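Local atomic coordinates of extracellular serine protease (Aeromonas sobria, PDB entry 3WQB), a protein that cleaves peptide bonds after paired basic residues, one of them lysine, as a secreted, calcium-binding serine protease of the furin subfamily and a probable virulence factor. Residues L199-T204 and L435-W440; Y160-S165 and A210-A215; A374-V379 and P410-G415. The protein carries 1 engineered substitution. All blocks are in the same frame, centred on the assembly; numbering follows the deposited sequence.

Interaction 1 (L199-T204 and L435-W440)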
loop_
_atom_site.group_PDB
_atom_site.type_symbol
_atom_site.label_atom_id
_atom_site.label_comp_id
_atom_site.label_asym_id
_atom_site.label_seq_id
_atom_site.Cartn_x
_atom_site.Cartn_y
_atom_site.Cartn_z
ATOM N N LEU A 199 -8.829 13.898 3.633
ATOM C CA LEU A 199 -7.870 14.181 4.692
ATOM C C LEU A 199 -6.436 14.100 4.163
ATOM O O LEU A 199 -5.604 14.967 4.447
ATOM C CB LEU A 199 -8.052 13.204 5.856
ATOM C CG LEU A 199 -7.031 13.289 6.989
ATOM C CD1 LEU A 199 -7.092 14.647 7.686
ATOM C CD2 LEU A 199 -7.225 12.143 7.974
ATOM N N PHE A 200 -6.143 13.039 3.416
ATOM C CA PHE A 200 -4.790 12.840 2.906
ATOM C C PHE A 200 -4.421 13.984 1.962
ATOM O O PHE A 200 -3.271 14.425 1.946
ATOM C CB PHE A 200 -4.653 11.509 2.156
ATOM C CG PHE A 200 -4.601 10.255 3.021
ATOM C CD1 PHE A 200 -5.253 10.141 4.256
ATOM C CD2 PHE A 200 -3.934 9.139 2.526
ATOM C CE1 PHE A 200 -5.191 8.936 4.973
ATOM C CE2 PHE A 200 -3.885 7.945 3.229
ATOM C CZ PHE A 200 -4.526 7.829 4.444
ATOM N N GLU A 201 -5.383 14.442 1.159
ATOM C CA GLU A 201 -5.141 15.568 0.253
ATOM C C GLU A 201 -4.771 16.815 1.045
ATOM O O GLU A 201 -3.782 17.487 0.734
ATOM C CB GLU A 201 -6.366 15.825 -0.627
ATOM C CG GLU A 201 -6.220 17.076 -1.493
ATOM C CD GLU A 201 -7.319 17.255 -2.520
ATOM O OE1 GLU A 201 -8.228 16.404 -2.618
ATOM O OE2 GLU A 201 -7.271 18.276 -3.233
ATOM N N GLN A 202 -5.549 17.114 2.082
ATOM C CA GLN A 202 -5.288 18.314 2.874
ATOM C C GLN A 202 -3.937 18.243 3.578
ATOM O O GLN A 202 -3.207 19.227 3.662
ATOM C CB GLN A 202 -6.414 18.531 3.872
ATOM C CG GLN A 202 -7.685 18.983 3.207
ATOM C CD GLN A 202 -7.463 20.159 2.240
ATOM O OE1 GLN A 202 -6.791 21.147 2.577
ATOM N NE2 GLN A 202 -8.046 20.064 1.043
ATOM N N GLN A 203 -3.611 17.058 4.083
ATOM C CA GLN A 203 -2.364 16.841 4.790
ATOM C C GLN A 203 -1.146 16.859 3.874
ATOM O O GLN A 203 -0.067 17.285 4.277
ATOM C CB GLN A 203 -2.434 15.528 5.560
ATOM C CG GLN A 203 -3.259 15.638 6.852
ATOM C CD GLN A 203 -2.523 16.422 7.923
ATOM O OE1 GLN A 203 -2.753 17.620 8.102
ATOM N NE2 GLN A 203 -1.608 15.759 8.610
ATOM N N THR A 204 -1.316 16.379 2.647
ATOM C CA THR A 204 -0.213 16.358 1.687
ATOM C C THR A 204 0.095 17.764 1.161
ATOM O O THR A 204 1.264 18.157 1.078
ATOM C CB THR A 204 -0.509 15.416 0.502
ATOM O OG1 THR A 204 -0.672 14.072 0.977
ATOM C CG2 THR A 204 0.631 15.445 -0.518
ATOM N N LEU A 435 0.022 21.523 -7.785
ATOM C CA LEU A 435 -0.692 20.387 -8.351
ATOM C C LEU A 435 -1.988 20.849 -9.014
ATOM O O LEU A 435 -2.749 21.635 -8.436
ATOM C CB LEU A 435 -1.031 19.378 -7.248
ATOM C CG LEU A 435 -1.744 18.094 -7.723
ATOM C CD1 LEU A 435 -0.840 17.203 -8.561
ATOM C CD2 LEU A 435 -2.285 17.321 -6.533
ATOM N N VAL A 436 -2.216 20.357 -10.229
ATOM C CA VAL A 436 -3.476 20.520 -10.928
ATOM C C VAL A 436 -4.114 19.142 -11.031
ATOM O O VAL A 436 -3.498 18.180 -11.509
ATOM C CB VAL A 436 -3.254 21.092 -12.347
ATOM C CG1 VAL A 436 -4.564 21.126 -13.127
ATOM C CG2 VAL A 436 -2.645 22.489 -12.270
ATOM N N GLN A 437 -5.348 19.047 -10.554
ATOM C CA GLN A 437 -6.140 17.832 -10.680
ATOM C C GLN A 437 -7.235 18.114 -11.698
ATOM O O GLN A 437 -8.217 18.820 -11.401
ATOM C CB GLN A 437 -6.738 17.459 -9.325
ATOM C CG GLN A 437 -5.690 17.234 -8.255
ATOM C CD GLN A 437 -6.294 16.981 -6.903
ATOM O OE1 GLN A 437 -6.958 15.969 -6.699
ATOM N NE2 GLN A 437 -6.069 17.897 -5.968
ATOM N N LEU A 438 -7.062 17.588 -12.908
ATOM C CA LEU A 438 -8.029 17.854 -13.960
ATOM C C LEU A 438 -9.362 17.212 -13.605
ATOM O O LEU A 438 -9.398 16.175 -12.946
ATOM C CB LEU A 438 -7.536 17.354 -15.324
ATOM C CG LEU A 438 -6.330 18.055 -15.947
ATOM C CD1 LEU A 438 -6.025 17.464 -17.309
ATOM C CD2 LEU A 438 -6.558 19.559 -16.075
ATOM N N PRO A 439 -10.474 17.832 -14.033
ATOM C CA PRO A 439 -11.765 17.201 -13.792
ATOM C C PRO A 439 -11.810 15.797 -14.400
ATOM O O PRO A 439 -11.233 15.563 -15.466
ATOM C CB PRO A 439 -12.748 18.126 -14.519
ATOM C CG PRO A 439 -12.055 19.442 -14.585
ATOM C CD PRO A 439 -10.600 19.126 -14.726
ATOM N N TRP A 440 -12.471 14.878 -13.705
ATOM C CA TRP A 440 -12.743 13.552 -14.252
ATOM C C TRP A 440 -13.462 13.711 -15.590
ATOM O O TRP A 440 -14.368 14.552 -15.725
ATOM C CB TRP A 440 -13.636 12.751 -13.307
ATOM C CG TRP A 440 -12.967 12.183 -12.094
ATOM C CD1 TRP A 440 -13.000 12.690 -10.830
ATOM C CD2 TRP A 440 -12.194 10.973 -12.021
ATOM N NE1 TRP A 440 -12.287 11.889 -9.977
ATOM C CE2 TRP A 440 -11.789 10.820 -10.679
ATOM C CE3 TRP A 440 -11.795 10.016 -12.963
ATOM C CZ2 TRP A 440 -10.998 9.746 -10.252
ATOM C CZ3 TRP A 440 -11.023 8.941 -12.538
ATOM C CH2 TRP A 440 -10.632 8.816 -11.195
HETATM O O HOH W 1 -9.239 16.487 -5.167
#
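Glu201 and Gln437 reach toward each other across the interface between the subtilisin domain and the P-domain, the two-domain plan of furin-like proteases. Glu201 leaves helix 191-205, Gln437 leaves the P-domain strand 436-444, and because no two CA atoms come closer than 10.8 Å (Glu201 to Leu435), both side chains must stretch. In Glu201 CG stands anti to the backbone N (chi1 174°) and the chain runs on extended, which carries the carboxylate clear of the helix. The close part of the contact is a single direct bond: Gln437 NE2 donates to Glu201 OE2 over 3.0 Å, fairly straight at 159°. OE2 lies close to the plane of the Gln437 amide, whereas NE2 comes down onto the carboxylate from above its plane.

Apolar packing comes from Trp254 of the protease domain, which touches Glu201 and, across the domain boundary, Leu435, while Gln437 lies on Arg591 of the neighbouring strand. The direct interface, by contrast, is loose: the two segments bury only 64 Å² together, at the surface, and a water fills out the pairing. That water donates to Glu201 OE1 at 2.7 Å and, with its other hydrogen, to Gln437 OE1 at 2.8 Å.

Interaction 2 (Y160-S165 and A210-A215)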
loop_
_atom_site.group_PDB
_atom_site.type_symbol
_atom_site.label_atom_id
_atom_site.label_comp_id
_atom_site.label_asym_id
_atom_site.label_seq_id
_atom_site.Cartn_x
_atom_site.Cartn_y
_atom_site.Cartn_z
ATOM N N TYR A 160 -8.190 9.707 13.600
ATOM C CA TYR A 160 -7.339 10.121 14.698
ATOM C C TYR A 160 -5.854 9.917 14.377
ATOM O O TYR A 160 -5.006 10.761 14.703
ATOM C CB TYR A 160 -7.717 9.399 16.003
ATOM C CG TYR A 160 -7.144 10.088 17.222
ATOM C CD1 TYR A 160 -5.834 9.837 17.651
ATOM C CD2 TYR A 160 -7.899 11.026 17.926
ATOM C CE1 TYR A 160 -5.295 10.498 18.746
ATOM C CE2 TYR A 160 -7.373 11.677 19.015
ATOM C CZ TYR A 160 -6.071 11.420 19.424
ATOM O OH TYR A 160 -5.545 12.079 20.502
ATOM N N ALA A 161 -5.552 8.788 13.741
ATOM C CA ALA A 161 -4.178 8.363 13.485
ATOM C C ALA A 161 -3.567 8.988 12.239
ATOM O O ALA A 161 -2.343 9.110 12.149
ATOM C CB ALA A 161 -4.130 6.859 13.359
ATOM N N LEU A 162 -4.409 9.346 11.272
ATOM C CA LEU A 162 -3.932 9.675 9.937
ATOM C C LEU A 162 -3.966 11.178 9.634
ATOM O O LEU A 162 -3.947 11.595 8.474
ATOM C CB LEU A 162 -4.685 8.850 8.887
ATOM C CG LEU A 162 -4.276 7.369 8.830
ATOM C CD1 LEU A 162 -5.328 6.540 8.111
ATOM C CD2 LEU A 162 -2.890 7.201 8.177
ATOM N N GLY A 163 -4.030 11.997 10.681
ATOM C CA GLY A 163 -3.827 13.433 10.533
ATOM C C GLY A 163 -4.982 14.329 10.894
ATOM O O GLY A 163 -4.837 15.541 10.826
ATOM N N ASP A 164 -6.119 13.758 11.279
ATOM C CA ASP A 164 -7.307 14.561 11.583
ATOM C C ASP A 164 -7.300 15.117 13.008
ATOM O O ASP A 164 -7.943 16.134 13.274
ATOM C CB ASP A 164 -8.583 13.752 11.339
ATOM C CG ASP A 164 -9.841 14.561 11.571
ATOM O OD1 ASP A 164 -10.103 15.480 10.776
ATOM O OD2 ASP A 164 -10.577 14.241 12.530
ATOM N N SER A 165 -6.566 14.479 13.915
ATOM C CA SER A 165 -6.558 14.892 15.323
ATOM C C SER A 165 -5.451 15.890 15.621
ATOM O O SER A 165 -4.482 16.011 14.869
ATOM C CB SER A 165 -6.395 13.667 16.221
ATOM O OG SER A 165 -5.094 13.122 16.119
ATOM N N ALA A 210 2.641 16.507 4.474
ATOM C CA ALA A 210 2.872 15.139 4.941
ATOM C C ALA A 210 2.867 14.127 3.807
ATOM O O ALA A 210 2.010 14.164 2.926
ATOM C CB ALA A 210 1.839 14.770 5.979
ATOM N N ALA A 211 3.845 13.238 3.853
ATOM C CA ALA A 211 3.951 12.130 2.915
ATOM C C ALA A 211 3.333 10.857 3.481
ATOM O O ALA A 211 3.793 10.342 4.508
ATOM C CB ALA A 211 5.407 11.886 2.583
ATOM N N TYR A 212 2.264 10.393 2.840
ATOM C CA TYR A 212 1.673 9.086 3.146
ATOM C C TYR A 212 2.428 8.009 2.387
ATOM O O TYR A 212 2.586 8.121 1.173
ATOM C CB TYR A 212 0.177 9.074 2.781
ATOM C CG TYR A 212 -0.623 9.976 3.680
ATOM C CD1 TYR A 212 -0.726 11.348 3.416
ATOM C CD2 TYR A 212 -1.260 9.470 4.811
ATOM C CE1 TYR A 212 -1.437 12.191 4.266
ATOM C CE2 TYR A 212 -1.968 10.299 5.670
ATOM C CZ TYR A 212 -2.056 11.663 5.388
ATOM O OH TYR A 212 -2.768 12.492 6.218
ATOM N N ILE A 213 2.911 6.999 3.114
ATOM C CA ILE A 213 3.666 5.879 2.546
ATOM C C ILE A 213 2.867 4.610 2.787
ATOM O O ILE A 213 2.304 4.430 3.878
ATOM C CB ILE A 213 5.068 5.759 3.203
ATOM C CG1 ILE A 213 5.707 7.150 3.426
ATOM C CG2 ILE A 213 5.955 4.806 2.413
ATOM C CD1 ILE A 213 6.019 7.943 2.160
ATOM N N LYS A 214 2.808 3.736 1.784
ATOM C CA LYS A 214 1.827 2.670 1.773
ATOM C C LYS A 214 2.389 1.359 1.218
ATOM O O LYS A 214 2.968 1.335 0.130
ATOM C CB LYS A 214 0.627 3.127 0.935
ATOM C CG LYS A 214 -0.532 2.141 0.836
ATOM C CD LYS A 214 -1.168 1.861 2.200
ATOM C CE LYS A 214 -2.522 1.206 2.049
ATOM N NZ LYS A 214 -2.415 -0.168 1.462
ATOM N N ALA A 215 2.217 0.269 1.970
ATOM C CA ALA A 215 2.658 -1.055 1.528
ATOM C C ALA A 215 1.855 -1.530 0.321
ATOM O O ALA A 215 0.623 -1.436 0.313
ATOM C CB ALA A 215 2.515 -2.042 2.664
#
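Tyr212 projects from its strand toward the C-terminal end of helix 155-164 and delivers its hydroxyl to the backbone of Leu162. Tyr212 OH donates to Leu162 O over 2.7 Å, meeting the carbonyl at a C=O...donor angle of 155° and somewhat tilted from its plane. The acceptor lies at the edge of the tyrosine ring, near the ring plane, so the phenol is used end-on and its faces remain for packing. Phe200 and Phe174 both stack with this ring. The torsions explain the reach: CG of Tyr212 is anti to the carbonyl carbon and beside the backbone N (chi1 -68°), and the aromatic group extends away from the strand to the helix.

Strand 211-215 belongs to the parallel six-stranded sheet of the subtilisin fold, an alpha/beta structure in which helices cover the sheet; the contact therefore joins a covering helix to an inner strand. Leu162 itself lies about 10 Å, side chain to side chain, from Asp78, a predicted member of the charge relay system.

Besides offering its carbonyl, Leu162 adds an apolar touch. Its side chain crosses that of Tyr212 obliquely, bringing the CD2 methyl to 4.1 Å from Tyr212 CE2, while Gln176 and Tyr178 of strand 173-179 also pack against the leucine. The helix widens into a pi-type turn here, and Gly163 follows with a positive phi of 118°; a CB at this position would be pressed against the carbonyl O of Leu162 and lie tight against Tyr212 OH. Two residues on, Ser165 folds back: its OG donates to Tyr160 O at 2.8 Å, in the carbonyl plane and on a lone pair, while also sitting over the centre of the Tyr160 ring, 3.6 Å above its plane.

Interaction 3 (A374-V379 and P410-G415)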
loop_
_atom_site.group_PDB
_atom_site.type_symbol
_atom_site.label_atom_id
_atom_site.label_comp_id
_atom_site.label_asym_id
_atom_site.label_seq_id
_atom_site.Cartn_x
_atom_site.Cartn_y
_atom_site.Cartn_z
ATOM N N ALA A 374 17.819 -4.790 -14.186
ATOM C CA ALA A 374 17.551 -4.005 -15.390
ATOM C C ALA A 374 17.038 -4.827 -16.559
ATOM O O ALA A 374 16.379 -4.296 -17.451
ATOM C CB ALA A 374 18.809 -3.253 -15.808
ATOM N N LYS A 375 17.343 -6.117 -16.559
ATOM C CA LYS A 375 17.034 -6.959 -17.706
ATOM C C LYS A 375 15.833 -7.871 -17.486
ATOM O O LYS A 375 15.533 -8.695 -18.343
ATOM C CB LYS A 375 18.250 -7.809 -18.094
ATOM C CG LYS A 375 19.529 -7.038 -18.389
ATOM C CD LYS A 375 20.746 -7.959 -18.247
ATOM C CE LYS A 375 21.049 -8.311 -16.784
ATOM N NZ LYS A 375 22.177 -9.269 -16.659
ATOM N N HIS A 376 15.143 -7.759 -16.350
ATOM C CA HIS A 376 14.039 -8.692 -16.103
ATOM C C HIS A 376 13.006 -8.604 -17.227
ATOM O O HIS A 376 12.708 -7.525 -17.735
ATOM C CB HIS A 376 13.435 -8.541 -14.698
ATOM C CG HIS A 376 12.521 -7.364 -14.530
ATOM N ND1 HIS A 376 12.983 -6.083 -14.309
ATOM C CD2 HIS A 376 11.168 -7.282 -14.512
ATOM C CE1 HIS A 376 11.956 -5.260 -14.185
ATOM N NE2 HIS A 376 10.842 -5.964 -14.297
ATOM N N GLN A 377 12.485 -9.754 -17.617
ATOM C CA GLN A 377 11.694 -9.863 -18.832
ATOM C C GLN A 377 10.230 -9.570 -18.576
ATOM O O GLN A 377 9.733 -9.826 -17.477
ATOM C CB GLN A 377 11.815 -11.285 -19.401
ATOM C CG GLN A 377 13.211 -11.663 -19.897
ATOM C CD GLN A 377 13.619 -10.943 -21.172
ATOM O OE1 GLN A 377 12.778 -10.586 -22.005
ATOM N NE2 GLN A 377 14.919 -10.719 -21.329
ATOM N N PRO A 378 9.523 -9.051 -19.595
ATOM C CA PRO A 378 8.065 -8.986 -19.461
ATOM C C PRO A 378 7.482 -10.399 -19.331
ATOM O O PRO A 378 8.092 -11.376 -19.778
ATOM C CB PRO A 378 7.614 -8.335 -20.778
ATOM C CG PRO A 378 8.714 -8.615 -21.725
ATOM C CD PRO A 378 9.976 -8.623 -20.930
ATOM N N VAL A 379 6.306 -10.495 -18.726
ATOM C CA VAL A 379 5.617 -11.768 -18.603
ATOM C C VAL A 379 4.513 -11.830 -19.648
ATOM O O VAL A 379 3.623 -10.975 -19.683
ATOM C CB VAL A 379 5.030 -11.960 -17.195
ATOM C CG1 VAL A 379 4.327 -13.309 -17.100
ATOM C CG2 VAL A 379 6.125 -11.836 -16.137
ATOM N N PRO A 410 6.439 -1.910 -13.344
ATOM C CA PRO A 410 5.447 -2.177 -12.304
ATOM C C PRO A 410 6.045 -2.921 -11.105
ATOM O O PRO A 410 5.489 -2.862 -10.012
ATOM C CB PRO A 410 4.400 -3.042 -13.023
ATOM C CG PRO A 410 5.147 -3.648 -14.164
ATOM C CD PRO A 410 6.097 -2.597 -14.608
ATOM N N THR A 411 7.170 -3.611 -11.299
ATOM C CA THR A 411 7.808 -4.307 -10.185
ATOM C C THR A 411 8.521 -3.344 -9.228
ATOM O O THR A 411 8.369 -3.459 -8.005
ATOM C CB THR A 411 8.766 -5.401 -10.693
ATOM O OG1 THR A 411 8.011 -6.371 -11.420
ATOM C CG2 THR A 411 9.476 -6.080 -9.534
ATOM N N TYR A 412 9.300 -2.420 -9.780
ATOM C CA TYR A 412 10.180 -1.571 -8.977
ATOM C C TYR A 412 9.771 -0.099 -8.961
ATOM O O TYR A 412 10.459 0.724 -8.357
ATOM C CB TYR A 412 11.632 -1.719 -9.473
ATOM C CG TYR A 412 12.112 -3.146 -9.471
ATOM C CD1 TYR A 412 12.409 -3.791 -8.274
ATOM C CD2 TYR A 412 12.248 -3.855 -10.656
ATOM C CE1 TYR A 412 12.831 -5.101 -8.258
ATOM C CE2 TYR A 412 12.669 -5.170 -10.654
ATOM C CZ TYR A 412 12.960 -5.786 -9.443
ATOM O OH TYR A 412 13.385 -7.094 -9.411
ATOM N N GLY A 413 8.666 0.236 -9.629
ATOM C CA GLY A 413 8.313 1.639 -9.821
ATOM C C GLY A 413 9.428 2.335 -10.592
ATOM O O GLY A 413 9.926 1.825 -11.606
ATOM N N PHE A 414 9.826 3.508 -10.105
ATOM C CA PHE A 414 10.945 4.238 -10.688
ATOM C C PHE A 414 12.301 3.639 -10.311
ATOM O O PHE A 414 13.329 4.012 -10.882
ATOM C CB PHE A 414 10.857 5.728 -10.332
ATOM C CG PHE A 414 9.661 6.392 -10.939
ATOM C CD1 PHE A 414 8.552 6.723 -10.160
ATOM C CD2 PHE A 414 9.609 6.617 -12.314
ATOM C CE1 PHE A 414 7.425 7.301 -10.742
ATOM C CE2 PHE A 414 8.488 7.182 -12.902
ATOM C CZ PHE A 414 7.397 7.525 -12.119
ATOM N N GLY A 415 12.289 2.689 -9.378
ATOM C CA GLY A 415 13.498 1.981 -8.988
ATOM C C GLY A 415 13.719 1.912 -7.495
ATOM O O GLY A 415 12.873 2.329 -6.693
HETATM O O HOH W 2 8.252 -5.085 -13.790
#
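With CG of His376 set between the backbone N and the carbonyl carbon (chi1 77°), the imidazole is brought over to Thr411 and Tyr412. Tyr412 answers with CG anti to its carbonyl carbon (chi1 -56°), and the two side chains run alongside one another, pointing opposite ways. The result is an offset edge-to-face pair. Tyr412 presents its CE2 edge to one face of the imidazole, with CE2 only 3.6 Å from His376 CE1; the ring centroids are 5.3 Å apart and the planes stand at 83°. Beyond Tyr412 the chain reverses in a type II' beta turn, closed by Gly415 N bonding to Tyr412 O at 2.9 Å.

The polar rim of the histidine is held separately. ND1 is hydrogen-bonded to the carbonyl O of Asp373, whereas NE2 meets a water 2.8 Å away, lying in the imidazole plane. The same water is 2.7 Å from Thr411 OG1, so it bridges two groups whose direct separation, NE2 to OG1, is 4.1 Å. Thr411 also turns CG2 onto one face of the Tyr412 ring, 3.4 Å above its centre. Tyr412 OH is hydrogen-bonded to the Asp373 carboxylate and to the backbone N of Arg267, so two partners hold the hydroxyl end of the ring.

Edge-to-face aromatic pair and water bridge together join the loop before strand 379-384 to the loop before helix 419-426.

In the fold
From the N terminus, interaction 2 opens first, on helix 155-164. Before it closes at strand 211-215, the chain passes through helix 191-205, where interaction 1 opens; the two therefore cross, and they also touch in space, with Gln203 O close to Ala210 N. Interaction 1 spans a much longer loop and closes only at strand 436-444 of the P-domain. Nested within it is interaction 3, which joins the loop after helix 358-368 to the loop before helix 419-426 and follows interaction 2 in series. Interactions 2 and 3 lie on opposite sides of the chain's centre, their own centres 28 Å apart. Helix to central sheet, loop to loop and domain to domain are thus linked in turn.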